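Local coordinates for protein B-agarase (PDB 4BQ2) that hydrolyses agarose as an exo-acting beta-agarase of glycoside hydrolase family 50, cleaving the beta-linkages of this marine galactan, at residues A24-Y29 against P36-K41; L40-Q45 against V182-I187; D75-G80 against G107-Y112; H82-Y87 against H178-I183. All blocks are in the same frame, centred on the assembly; numbering follows the deposited sequence.

Contact 1. Residues A24-Y29 against P36-K41; sequences ASIETY and PSKGLK. With CA (calcium ion), chain K.
Tyr-29 lies against the backbone of the neighbouring strand: Gly-39 N sits at the ring edge, 3.7 Å from Tyr-29 CD1, and Ser-37 CB is 3.8 Å from Tyr-29 CE1. With chi1 at 77°, CG stands between the backbone N and the carbonyl carbon, which turns the ring edge toward the next strand where Gly-39 offers only main chain. On this same face Glu-27 CG rests 3.7 Å from Lys-41 CB, and Glu-27 OE2 accepts a hydrogen bond of 2.7 Å from Ser-25 OG on its anti side. A water gives one proton to Ser-25 OG and the other to Lys-41 O. On the other face the contacts are largely aliphatic: the CG2 branch of Ile-26 meets Lys-38 CB at 3.8 Å, its CD1 meets Leu-40 CD1, and both neighbours cross Ile-26 at about a right angle. These side chains flank both faces of an antiparallel beta hairpin of the CBM-like domain, in which Ser-25/Lys-41, Glu-27/Gly-39 and Tyr-29/Ser-37 are the hydrogen-bonded pairs. The Gly-39 N to Glu-27 O bond is 2.7 Å and almost straight (173°). Further out, Ser-37 OG at 2.6 Å and Lys-38 O at 2.3 Å bind the calcium ion. Asp-185, another ligand of the ion, takes a hydrogen bond from Tyr-29 OH.

Contact 2. Residues L40-Q45 against V182-I187; sequences LKLAMQ and VIIDNI. With CA (calcium ion), chain K.
In the beta-sandwich of the CBM-like domain, strands 36-44 and 180-191 run antiparallel, joined through Leu-40 with Ile-184 and Leu-42 with Val-182. Each of these pairs is doubly hydrogen-bonded. Leu-42 N reaches Val-182 O at 2.8 Å almost in line (175° at the hydrogen), and Leu-40 N meets Ile-184 O at 2.8 Å. The return bonds arrive less squarely: Ile-184 N is tilted 27° from the carbonyl plane of Leu-40. Leu-40, Leu-42, Val-182 and Ile-184 all point to the sandwich interior, where Leu-54 and Phe-86 of other strands cover them. The CG2 branch of Val-182 lies 3.8 Å from Leu-42 CB, and the methyl of Met-44 comes alongside it, CE to CG2 at 4.3 Å. Lys-41 and Ile-183 occupy the reverse face as a non-hydrogen-bonded pair. There Ile-183 CD1 sits against the lysine's first two carbons, 3.6 Å from Lys-41 CG, before the rest of that extended chain runs off, while Tyr-29 packs on the same isoleucine. Beyond the paired residues, Asp-185 grips the calcium ion with both carboxylate oxygens, OD1 at 2.6 Å and OD2 at 2.5 Å. A calcium-bound water also donates to Asn-186 OD1, which makes this side chain second-shell. Asn-186, in a left-handed backbone conformation, forms with Ile-187 a G1 beta bulge facing strand 3-6. Calcium held at the edge of a beta-sandwich in this way is a recurring, probably structural, feature of carbohydrate-binding-module folds.

Contact 3. Residues D75-G80 against G107-Y112; sequences DIVSVG and GKMQSY
Asp-75 and Ser-111 face each other where strands 70-79 and 110-115 of the CBM-like beta-sandwich pair antiparallel. The pairing is short, and the N-to-C directions of its two segments make an angle of 122°, well short of the 180° of exactly antiparallel strands. Main-chain bonds are few: Ile-76 N donates to Gln-110 O at 3.0 Å, and the return bond from Gln-110 N to Ile-76 O is weak.

Among the polar side chains, Ser-111 OG donates to Asp-75 OD1 at 2.6 Å, approaching from above the carboxylate plane (43° out of it). Arg-188 forms a salt bridge with the same OD1, and Asn-186 bonds to OD2, so both oxygens of this buried carboxylate are met by donors, and the arginine's charge would favour the ionised form.

The apolar contacts centre on Met-109. Its CG is anti to the backbone N (chi1 171°), and the chain then bends twice, laying SD 3.6 Å from Asp-75 CB and bringing CE 3.4 Å from Val-77 CG1, tighter than usual for two carbons. On the other face of the sheet the CG1 arm of Ile-76 crosses Tyr-112 at about a right angle and lies 3.9 Å from its CD1.

Two waters complete the junction. One lies in the ring plane at the edge of Tyr-112, bound to its OH, and donates to Ile-76 O at 2.8 Å; Arg-150 is a further partner of that hydroxyl. The second fills the place of a direct strand bond as the chains part, accepting from Gly-107 N at 2.9 Å and donating to Ser-78 O at 2.7 Å.

Contact 4. Residues H82-Y87 against H178-I183; sequences HSTQFY and HDKTVI
Lys-180 runs alongside Thr-84 and His-82 where strands 84-92 and 180-191 of the CBM-like beta-sandwich pack across one another, their segment axes 8.2 Å apart and crossed at 71°. Its CB lies 3.6 Å from Thr-84 OG1, whose stronger partner is Ser-78, and the two side chains slide past each other in opposite directions. CG is still near Thr-84 OG1; bent at chi2 (-51°), the chain then turns toward Ser-83. CD and CE pass beside Ser-83 O, and CE comes 3.9 Å from His-82 CB. A second bend, at chi4, brings NZ to Ser-83 O at 3.0 Å, in the plane of that carbonyl. NZ also donates at 2.7 Å to a water that accepts from Gln-85 N, and it forms a salt bridge with Glu-631, so three partners hold the buried ammonium. Glu-631 belongs to the region related to beta-galactosidases, so this salt bridge probably joins the CBM-like domain to the catalytic domain. Deeper in the sandwich, Val-182 CG2 meets the end of the Phe-86 ring, 3.7 Å from CZ. Farther from the sandwich interior, His-82 and His-178 form an offset stack, centroids 3.7 Å apart and planes at 11°. Asp-682, on helix 673-688, accepts a hydrogen bond from NE2 of His-178 and would steady that ring. Within the stack, His-82 CE1 stands over the centre of the His-178 ring, 3.3 Å from its CD2.

How the contacts relate
From the N terminus, contact 1 closes first, as the local hairpin of strands 22-30 and 36-44. Contact 2 begins on the residues where it ends, Leu-40 and Lys-41, and spans 136 residues to strand 180-191, closing the largest loop of the four. Contact 3 is nested within that loop and joins strand 70-79 to strand 110-115. Contact 4 opens from strand 84-92, inside contact 3, and crosses it to end on the same strand as contact 2, sharing Val-182 and Ile-183. Strand 180-191 thus lies between strands 36-44 and 70-79, linking the calcium site, to which contacts 1 and 2 contribute, with the sandwich interior and, at contact 4, with what is probably the boundary to the catalytic domain.

Contact 1. Residues A24-Y29 against P36-K41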
loop_
_atom_site.group_PDB
_atom_site.type_symbol
_atom_site.label_atom_id
_atom_site.label_comp_id
_atom_site.label_asym_id
_atom_site.label_seq_id
_atom_site.Cartn_x
_atom_site.Cartn_y
_atom_site.Cartn_z
ATOM N N ALA A 24 26.508 17.727 7.353
ATOM C CA ALA A 24 25.840 19.011 7.180
ATOM C C ALA A 24 26.864 20.117 7.013
ATOM O O ALA A 24 27.932 20.062 7.642
ATOM C CB ALA A 24 24.997 19.303 8.399
ATOM N N SER A 25 26.552 21.110 6.169
ATOM C CA SER A 25 27.390 22.309 6.029
ATOM C C SER A 25 26.535 23.477 5.523
ATOM O O SER A 25 25.428 23.271 4.983
ATOM C CB SER A 25 28.565 22.072 5.085
ATOM O OG SER A 25 28.140 21.608 3.810
ATOM N N ILE A 26 27.034 24.688 5.709
ATOM C CA ILE A 26 26.345 25.867 5.190
ATOM C C ILE A 26 27.031 26.254 3.898
ATOM O O ILE A 26 28.250 26.439 3.864
ATOM C CB ILE A 26 26.360 27.063 6.161
ATOM C CG1 ILE A 26 25.763 26.697 7.524
ATOM C CG2 ILE A 26 25.603 28.271 5.562
ATOM C CD1 ILE A 26 24.293 26.321 7.505
ATOM N N GLU A 27 26.249 26.346 2.826
ATOM C CA GLU A 27 26.762 26.725 1.505
ATOM C C GLU A 27 25.848 27.779 0.887
ATOM O O GLU A 27 24.682 27.912 1.273
ATOM C CB GLU A 27 26.815 25.538 0.534
ATOM C CG GLU A 27 27.312 24.202 1.087
ATOM C CD GLU A 27 28.817 24.142 1.285
ATOM O OE1 GLU A 27 29.513 25.112 0.879
ATOM O OE2 GLU A 27 29.300 23.117 1.848
ATOM N N THR A 28 26.391 28.501 -0.089
ATOM C CA THR A 28 25.602 29.411 -0.922
ATOM C C THR A 28 24.991 28.633 -2.094
ATOM O O THR A 28 25.679 27.835 -2.756
ATOM C CB THR A 28 26.455 30.611 -1.402
ATOM O OG1 THR A 28 26.885 31.345 -0.260
ATOM C CG2 THR A 28 25.643 31.559 -2.290
ATOM N N TYR A 29 23.696 28.848 -2.319
ATOM C CA TYR A 29 22.924 28.149 -3.370
ATOM C C TYR A 29 21.964 29.224 -3.918
ATOM O O TYR A 29 21.776 30.258 -3.253
ATOM C CB TYR A 29 22.117 26.982 -2.749
ATOM C CG TYR A 29 20.907 27.538 -2.031
ATOM C CD1 TYR A 29 21.036 28.160 -0.786
ATOM C CD2 TYR A 29 19.663 27.530 -2.628
ATOM C CE1 TYR A 29 19.940 28.711 -0.144
ATOM C CE2 TYR A 29 18.565 28.111 -2.003
ATOM C CZ TYR A 29 18.717 28.708 -0.766
ATOM O OH TYR A 29 17.631 29.295 -0.161
ATOM N N PRO A 36 21.001 34.089 -4.680
ATOM C CA PRO A 36 21.871 33.265 -3.835
ATOM C C PRO A 36 21.625 33.560 -2.349
ATOM O O PRO A 36 21.335 34.698 -1.962
ATOM C CB PRO A 36 23.274 33.711 -4.220
ATOM C CG PRO A 36 23.152 34.216 -5.606
ATOM C CD PRO A 36 21.743 34.736 -5.777
ATOM N N SER A 37 21.724 32.537 -1.527
ATOM C CA SER A 37 21.471 32.693 -0.108
ATOM C C SER A 37 22.288 31.617 0.568
ATOM O O SER A 37 22.690 30.684 -0.086
ATOM C CB SER A 37 19.993 32.496 0.178
ATOM O OG SER A 37 19.679 32.853 1.520
ATOM N N LYS A 38 22.563 31.748 1.860
ATOM C CA LYS A 38 23.175 30.643 2.593
ATOM C C LYS A 38 22.118 29.597 2.964
ATOM O O LYS A 38 21.092 29.949 3.525
ATOM C CB LYS A 38 23.859 31.157 3.862
ATOM C CG LYS A 38 24.901 32.229 3.644
ATOM C CD LYS A 38 26.288 31.689 3.420
ATOM C CE LYS A 38 27.320 32.613 4.063
ATOM N NZ LYS A 38 26.856 34.019 4.157
ATOM N N GLY A 39 22.380 28.326 2.662
ATOM C CA GLY A 39 21.457 27.244 3.005
ATOM C C GLY A 39 22.173 26.084 3.712
ATOM O O GLY A 39 23.401 26.028 3.754
ATOM N N LEU A 40 21.384 25.203 4.308
ATOM C CA LEU A 40 21.930 23.995 4.922
ATOM C C LEU A 40 22.009 22.893 3.886
ATOM O O LEU A 40 20.965 22.389 3.396
ATOM C CB LEU A 40 21.053 23.550 6.075
ATOM C CG LEU A 40 21.554 22.293 6.804
ATOM C CD1 LEU A 40 22.702 22.627 7.739
ATOM C CD2 LEU A 40 20.376 21.741 7.579
ATOM N N LYS A 41 23.237 22.489 3.593
ATOM C CA LYS A 41 23.491 21.409 2.670
ATOM C C LYS A 41 23.506 20.097 3.461
ATOM O O LYS A 41 24.302 19.936 4.386
ATOM C CB LYS A 41 24.820 21.601 1.936
ATOM C CG LYS A 41 25.101 20.459 0.960
ATOM C CD LYS A 41 26.466 20.569 0.327
ATOM C CE LYS A 41 26.668 19.375 -0.597
ATOM N NZ LYS A 41 27.724 19.649 -1.613
HETATM CA CA CA K . 19.447 31.558 3.805
HETATM O O HOH W 1 27.125 18.912 3.665
HETATM O O HOH W 2 18.011 33.071 3.799
#

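Contact 2. Residues L40-Q45 against V182-I187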
loop_
_atom_site.group_PDB
_atom_site.type_symbol
_atom_site.label_atom_id
_atom_site.label_comp_id
_atom_site.label_asym_id
_atom_site.label_seq_id
_atom_site.Cartn_x
_atom_site.Cartn_y
_atom_site.Cartn_z
ATOM N N LEU A 40 21.384 25.203 4.308
ATOM C CA LEU A 40 21.930 23.995 4.922
ATOM C C LEU A 40 22.009 22.893 3.886
ATOM O O LEU A 40 20.965 22.389 3.396
ATOM C CB LEU A 40 21.053 23.550 6.075
ATOM C CG LEU A 40 21.554 22.293 6.804
ATOM C CD1 LEU A 40 22.702 22.627 7.739
ATOM C CD2 LEU A 40 20.376 21.741 7.579
ATOM N N LYS A 41 23.237 22.489 3.593
ATOM C CA LYS A 41 23.491 21.409 2.670
ATOM C C LYS A 41 23.506 20.097 3.461
ATOM O O LYS A 41 24.302 19.936 4.386
ATOM C CB LYS A 41 24.820 21.601 1.936
ATOM C CG LYS A 41 25.101 20.459 0.960
ATOM C CD LYS A 41 26.466 20.569 0.327
ATOM C CE LYS A 41 26.668 19.375 -0.597
ATOM N NZ LYS A 41 27.724 19.649 -1.613
ATOM N N LEU A 42 22.598 19.182 3.124
ATOM C CA LEU A 42 22.448 17.958 3.923
ATOM C C LEU A 42 22.798 16.769 3.034
ATOM O O LEU A 42 22.044 16.441 2.109
ATOM C CB LEU A 42 21.039 17.865 4.510
ATOM C CG LEU A 42 20.734 16.628 5.380
ATOM C CD1 LEU A 42 21.525 16.682 6.700
ATOM C CD2 LEU A 42 19.240 16.476 5.654
ATOM N N ALA A 43 23.953 16.143 3.291
ATOM C CA ALA A 43 24.419 15.070 2.445
ATOM C C ALA A 43 24.253 13.752 3.224
ATOM O O ALA A 43 24.980 13.503 4.195
ATOM C CB ALA A 43 25.859 15.311 2.009
ATOM N N MET A 44 23.231 12.977 2.829
ATOM C CA MET A 44 22.812 11.756 3.536
ATOM C C MET A 44 23.523 10.555 2.953
ATOM O O MET A 44 23.626 10.395 1.734
ATOM C CB MET A 44 21.268 11.575 3.470
ATOM C CG MET A 44 20.501 12.621 4.308
ATOM S SD MET A 44 18.804 12.949 3.772
ATOM C CE MET A 44 19.134 13.954 2.341
ATOM N N GLN A 45 24.041 9.719 3.841
ATOM C CA GLN A 45 24.663 8.473 3.473
ATOM C C GLN A 45 23.554 7.408 3.411
ATOM O O GLN A 45 23.558 6.411 4.156
ATOM C CB GLN A 45 25.773 8.143 4.484
ATOM C CG GLN A 45 27.018 9.042 4.340
ATOM C CD GLN A 45 26.848 10.456 4.900
ATOM O OE1 GLN A 45 26.635 10.660 6.114
ATOM N NE2 GLN A 45 26.950 11.437 4.026
ATOM N N VAL A 182 20.389 17.347 -0.256
ATOM C CA VAL A 182 19.478 18.456 -0.437
ATOM C C VAL A 182 20.111 19.739 0.092
ATOM O O VAL A 182 21.084 19.687 0.860
ATOM C CB VAL A 182 18.133 18.221 0.292
ATOM C CG1 VAL A 182 17.415 16.998 -0.292
ATOM C CG2 VAL A 182 18.344 18.100 1.811
ATOM N N ILE A 183 19.543 20.881 -0.329
ATOM C CA ILE A 183 19.801 22.155 0.332
ATOM C C ILE A 183 18.469 22.579 0.915
ATOM O O ILE A 183 17.448 22.534 0.228
ATOM C CB ILE A 183 20.267 23.276 -0.633
ATOM C CG1 ILE A 183 21.387 22.807 -1.546
ATOM C CG2 ILE A 183 20.711 24.516 0.139
ATOM C CD1 ILE A 183 22.609 22.321 -0.810
ATOM N N ILE A 184 18.488 22.996 2.170
ATOM C CA ILE A 184 17.308 23.437 2.905
ATOM C C ILE A 184 17.554 24.893 3.321
ATOM O O ILE A 184 18.658 25.240 3.750
ATOM C CB ILE A 184 17.085 22.573 4.158
ATOM C CG1 ILE A 184 16.801 21.086 3.775
ATOM C CG2 ILE A 184 15.958 23.141 5.026
ATOM C CD1 ILE A 184 16.895 20.125 4.951
ATOM N N ASP A 185 16.539 25.738 3.210
ATOM C CA ASP A 185 16.677 27.137 3.652
ATOM C C ASP A 185 15.335 27.658 4.114
ATOM O O ASP A 185 14.278 27.099 3.746
ATOM C CB ASP A 185 17.292 27.969 2.524
ATOM C CG ASP A 185 17.820 29.323 3.009
ATOM O OD1 ASP A 185 17.791 29.584 4.232
ATOM O OD2 ASP A 185 18.214 30.146 2.158
ATOM N N ASN A 186 15.361 28.686 4.978
ATOM C CA ASN A 186 14.176 29.468 5.339
ATOM C C ASN A 186 13.093 28.660 6.030
ATOM O O ASN A 186 11.934 28.709 5.647
ATOM C CB ASN A 186 13.615 30.208 4.113
ATOM C CG ASN A 186 14.630 31.182 3.521
ATOM O OD1 ASN A 186 15.293 31.913 4.258
ATOM N ND2 ASN A 186 14.768 31.184 2.199
ATOM N N ILE A 187 13.498 27.860 7.006
ATOM C CA ILE A 187 12.537 27.147 7.792
ATOM C C ILE A 187 11.752 28.176 8.588
ATOM O O ILE A 187 12.325 28.932 9.383
ATOM C CB ILE A 187 13.204 26.124 8.715
ATOM C CG1 ILE A 187 14.193 25.268 7.898
ATOM C CG2 ILE A 187 12.115 25.332 9.385
ATOM C CD1 ILE A 187 14.810 24.072 8.604
HETATM CA CA CA K . 19.447 31.558 3.805
HETATM O O HOH W 2 18.011 33.071 3.799
#

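Contact 3. Residues D75-G80 against G107-Y112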
loop_
_atom_site.group_PDB
_atom_site.type_symbol
_atom_site.label_atom_id
_atom_site.label_comp_id
_atom_site.label_asym_id
_atom_site.label_seq_id
_atom_site.Cartn_x
_atom_site.Cartn_y
_atom_site.Cartn_z
ATOM N N ASP A 75 12.220 25.780 2.286
ATOM C CA ASP A 75 12.691 25.849 0.892
ATOM C C ASP A 75 13.666 24.688 0.735
ATOM O O ASP A 75 14.561 24.520 1.557
ATOM C CB ASP A 75 13.409 27.179 0.580
ATOM C CG ASP A 75 12.497 28.406 0.681
ATOM O OD1 ASP A 75 11.269 28.265 0.883
ATOM O OD2 ASP A 75 13.057 29.531 0.633
ATOM N N ILE A 76 13.456 23.836 -0.258
ATOM C CA ILE A 76 14.274 22.618 -0.403
ATOM C C ILE A 76 14.551 22.348 -1.868
ATOM O O ILE A 76 13.691 22.632 -2.738
ATOM C CB ILE A 76 13.570 21.361 0.215
ATOM C CG1 ILE A 76 12.806 21.715 1.504
ATOM C CG2 ILE A 76 14.564 20.211 0.466
ATOM C CD1 ILE A 76 12.024 20.539 2.102
ATOM N N VAL A 77 15.725 21.791 -2.160
ATOM C CA VAL A 77 16.003 21.292 -3.515
ATOM C C VAL A 77 16.970 20.128 -3.384
ATOM O O VAL A 77 17.730 20.091 -2.423
ATOM C CB VAL A 77 16.642 22.375 -4.399
ATOM C CG1 VAL A 77 18.073 22.677 -3.954
ATOM C CG2 VAL A 77 16.624 21.958 -5.862
ATOM N N SER A 78 16.939 19.179 -4.329
ATOM C CA SER A 78 17.911 18.062 -4.332
ATOM C C SER A 78 19.074 18.456 -5.238
ATOM O O SER A 78 18.903 19.264 -6.126
ATOM C CB SER A 78 17.285 16.752 -4.852
ATOM O OG SER A 78 16.308 16.294 -3.954
ATOM N N VAL A 79 20.259 17.923 -4.977
ATOM C CA VAL A 79 21.413 18.238 -5.809
ATOM C C VAL A 79 21.922 16.904 -6.294
ATOM O O VAL A 79 21.789 15.909 -5.582
ATOM C CB VAL A 79 22.489 18.991 -5.000
ATOM C CG1 VAL A 79 23.701 19.302 -5.861
ATOM C CG2 VAL A 79 21.907 20.284 -4.429
ATOM N N GLY A 80 22.458 16.874 -7.513
ATOM C CA GLY A 80 23.052 15.664 -8.051
ATOM C C GLY A 80 22.151 14.908 -9.002
ATOM O O GLY A 80 21.411 15.497 -9.802
ATOM N N GLY A 107 17.094 20.623 -9.407
ATOM C CA GLY A 107 16.755 21.738 -10.290
ATOM C C GLY A 107 16.522 22.998 -9.504
ATOM O O GLY A 107 17.370 23.382 -8.718
ATOM N N LYS A 108 15.382 23.655 -9.699
ATOM C CA LYS A 108 15.159 24.922 -9.024
ATOM C C LYS A 108 14.592 24.701 -7.636
ATOM O O LYS A 108 13.758 23.838 -7.429
ATOM C CB LYS A 108 14.259 25.849 -9.843
ATOM C CG LYS A 108 15.002 26.689 -10.878
ATOM C CD LYS A 108 15.610 25.834 -11.982
ATOM C CE LYS A 108 15.912 26.662 -13.228
ATOM N NZ LYS A 108 14.686 27.402 -13.667
ATOM N N MET A 109 15.064 25.481 -6.681
ATOM C CA MET A 109 14.540 25.374 -5.328
ATOM C C MET A 109 13.059 25.718 -5.336
ATOM O O MET A 109 12.643 26.578 -6.103
ATOM C CB MET A 109 15.291 26.336 -4.436
ATOM C CG MET A 109 14.660 26.436 -3.063
ATOM S SD MET A 109 15.945 26.631 -1.863
ATOM C CE MET A 109 16.689 25.032 -1.949
ATOM N N GLN A 110 12.268 25.056 -4.488
ATOM C CA GLN A 110 10.859 25.396 -4.295
ATOM C C GLN A 110 10.532 25.509 -2.806
ATOM O O GLN A 110 11.317 25.037 -1.962
ATOM C CB GLN A 110 9.959 24.347 -4.954
ATOM C CG GLN A 110 10.261 24.138 -6.436
ATOM C CD GLN A 110 9.281 23.207 -7.113
ATOM O OE1 GLN A 110 8.107 23.541 -7.285
ATOM N NE2 GLN A 110 9.754 22.016 -7.492
ATOM N N SER A 111 9.386 26.109 -2.477
ATOM C CA SER A 111 8.931 26.190 -1.081
ATOM C C SER A 111 7.912 25.113 -0.834
ATOM O O SER A 111 7.028 24.864 -1.698
ATOM C CB SER A 111 8.237 27.540 -0.769
ATOM O OG SER A 111 9.166 28.573 -0.526
ATOM N N TYR A 112 8.006 24.503 0.351
ATOM C CA TYR A 112 7.169 23.377 0.715
ATOM C C TYR A 112 6.462 23.673 2.029
ATOM O O TYR A 112 7.083 24.195 2.956
ATOM C CB TYR A 112 8.044 22.110 0.860
ATOM C CG TYR A 112 8.593 21.619 -0.453
ATOM C CD1 TYR A 112 9.799 22.113 -0.970
ATOM C CD2 TYR A 112 7.894 20.666 -1.185
ATOM C CE1 TYR A 112 10.302 21.683 -2.178
ATOM C CE2 TYR A 112 8.373 20.216 -2.381
ATOM C CZ TYR A 112 9.569 20.740 -2.901
ATOM O OH TYR A 112 10.029 20.235 -4.112
HETATM O O HOH W 3 12.250 21.449 -4.859
HETATM O O HOH W 4 19.591 21.110 -8.017
#

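Contact 4. Residues H82-Y87 against H178-I183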
loop_
_atom_site.group_PDB
_atom_site.type_symbol
_atom_site.label_atom_id
_atom_site.label_comp_id
_atom_site.label_asym_id
_atom_site.label_seq_id
_atom_site.Cartn_x
_atom_site.Cartn_y
_atom_site.Cartn_z
ATOM N N HIS A 82 19.840 12.354 -8.212
ATOM C CA HIS A 82 18.592 11.742 -7.745
ATOM C C HIS A 82 17.662 12.705 -7.043
ATOM O O HIS A 82 18.116 13.580 -6.333
ATOM C CB HIS A 82 18.926 10.591 -6.821
ATOM C CG HIS A 82 19.830 9.598 -7.450
ATOM N ND1 HIS A 82 19.394 8.706 -8.404
ATOM C CD2 HIS A 82 21.160 9.397 -7.328
ATOM C CE1 HIS A 82 20.413 7.974 -8.818
ATOM N NE2 HIS A 82 21.493 8.367 -8.176
ATOM N N SER A 83 16.354 12.531 -7.264
ATOM C CA SER A 83 15.353 13.224 -6.475
ATOM C C SER A 83 15.353 12.567 -5.108
ATOM O O SER A 83 15.901 11.468 -4.945
ATOM C CB SER A 83 13.952 13.139 -7.109
ATOM O OG SER A 83 13.460 11.823 -7.069
ATOM N N THR A 84 14.732 13.244 -4.142
ATOM C CA THR A 84 14.708 12.840 -2.750
ATOM C C THR A 84 13.282 12.866 -2.241
ATOM O O THR A 84 12.603 13.880 -2.370
ATOM C CB THR A 84 15.535 13.858 -1.885
ATOM O OG1 THR A 84 16.849 13.971 -2.413
ATOM C CG2 THR A 84 15.594 13.421 -0.428
ATOM N N GLN A 85 12.821 11.765 -1.655
ATOM C CA GLN A 85 11.531 11.756 -0.977
ATOM C C GLN A 85 11.824 11.979 0.515
ATOM O O GLN A 85 12.452 11.129 1.175
ATOM C CB GLN A 85 10.756 10.447 -1.202
ATOM C CG GLN A 85 9.490 10.388 -0.345
ATOM C CD GLN A 85 8.688 9.126 -0.518
ATOM O OE1 GLN A 85 9.098 8.205 -1.246
ATOM N NE2 GLN A 85 7.568 9.029 0.207
ATOM N N PHE A 86 11.410 13.139 1.028
ATOM C CA PHE A 86 11.525 13.442 2.434
ATOM C C PHE A 86 10.268 13.013 3.181
ATOM O O PHE A 86 9.122 13.263 2.711
ATOM C CB PHE A 86 11.696 14.969 2.638
ATOM C CG PHE A 86 13.092 15.389 2.928
ATOM C CD1 PHE A 86 13.991 14.513 3.588
ATOM C CD2 PHE A 86 13.522 16.672 2.603
ATOM C CE1 PHE A 86 15.284 14.929 3.903
ATOM C CE2 PHE A 86 14.807 17.089 2.904
ATOM C CZ PHE A 86 15.699 16.209 3.539
ATOM N N TYR A 87 10.483 12.402 4.347
ATOM C CA TYR A 87 9.439 12.192 5.323
ATOM C C TYR A 87 9.568 13.292 6.348
ATOM O O TYR A 87 10.652 13.478 6.898
ATOM C CB TYR A 87 9.601 10.826 5.983
ATOM C CG TYR A 87 9.269 9.683 5.037
ATOM C CD1 TYR A 87 10.245 9.142 4.219
ATOM C CD2 TYR A 87 7.979 9.174 4.964
ATOM C CE1 TYR A 87 9.956 8.086 3.334
ATOM C CE2 TYR A 87 7.665 8.128 4.091
ATOM C CZ TYR A 87 8.660 7.597 3.282
ATOM O OH TYR A 87 8.338 6.551 2.433
ATOM N N HIS A 178 20.370 5.052 -3.091
ATOM C CA HIS A 178 21.418 6.008 -3.454
ATOM C C HIS A 178 21.578 7.013 -2.327
ATOM O O HIS A 178 20.607 7.312 -1.615
ATOM C CB HIS A 178 21.006 6.817 -4.689
ATOM C CG HIS A 178 20.611 5.991 -5.868
ATOM N ND1 HIS A 178 21.506 5.222 -6.572
ATOM C CD2 HIS A 178 19.425 5.871 -6.510
ATOM C CE1 HIS A 178 20.887 4.643 -7.587
ATOM N NE2 HIS A 178 19.621 5.016 -7.567
ATOM N N ASP A 179 22.768 7.584 -2.212
ATOM C CA ASP A 179 22.975 8.773 -1.390
ATOM C C ASP A 179 22.136 9.902 -1.975
ATOM O O ASP A 179 22.119 10.071 -3.183
ATOM C CB ASP A 179 24.453 9.202 -1.437
ATOM C CG ASP A 179 25.360 8.253 -0.651
ATOM O OD1 ASP A 179 24.837 7.469 0.171
ATOM O OD2 ASP A 179 26.586 8.330 -0.838
ATOM N N LYS A 180 21.438 10.624 -1.106
ATOM C CA LYS A 180 20.604 11.768 -1.451
ATOM C C LYS A 180 21.237 13.037 -0.812
ATOM O O LYS A 180 21.748 13.000 0.303
ATOM C CB LYS A 180 19.160 11.599 -0.914
ATOM C CG LYS A 180 18.401 10.358 -1.415
ATOM C CD LYS A 180 18.457 10.250 -2.935
ATOM C CE LYS A 180 17.741 9.000 -3.511
ATOM N NZ LYS A 180 16.274 9.016 -3.177
ATOM N N THR A 181 21.195 14.155 -1.515
ATOM C CA THR A 181 21.727 15.430 -0.970
ATOM C C THR A 181 20.716 16.547 -1.269
ATOM O O THR A 181 20.241 16.657 -2.408
ATOM C CB THR A 181 23.087 15.786 -1.611
ATOM O OG1 THR A 181 24.009 14.708 -1.402
ATOM C CG2 THR A 181 23.687 17.116 -1.012
ATOM N N VAL A 182 20.389 17.347 -0.256
ATOM C CA VAL A 182 19.478 18.456 -0.437
ATOM C C VAL A 182 20.111 19.739 0.092
ATOM O O VAL A 182 21.084 19.687 0.860
ATOM C CB VAL A 182 18.133 18.221 0.292
ATOM C CG1 VAL A 182 17.415 16.998 -0.292
ATOM C CG2 VAL A 182 18.344 18.100 1.811
ATOM N N ILE A 183 19.543 20.881 -0.329
ATOM C CA ILE A 183 19.801 22.155 0.332
ATOM C C ILE A 183 18.469 22.579 0.915
ATOM O O ILE A 183 17.448 22.534 0.228
ATOM C CB ILE A 183 20.267 23.276 -0.633
ATOM C CG1 ILE A 183 21.387 22.807 -1.546
ATOM C CG2 ILE A 183 20.711 24.516 0.139
ATOM C CD1 ILE A 183 22.609 22.321 -0.810
HETATM O O HOH W 5 20.142 13.827 -4.458
HETATM O O HOH W 6 14.682 9.358 -1.056
#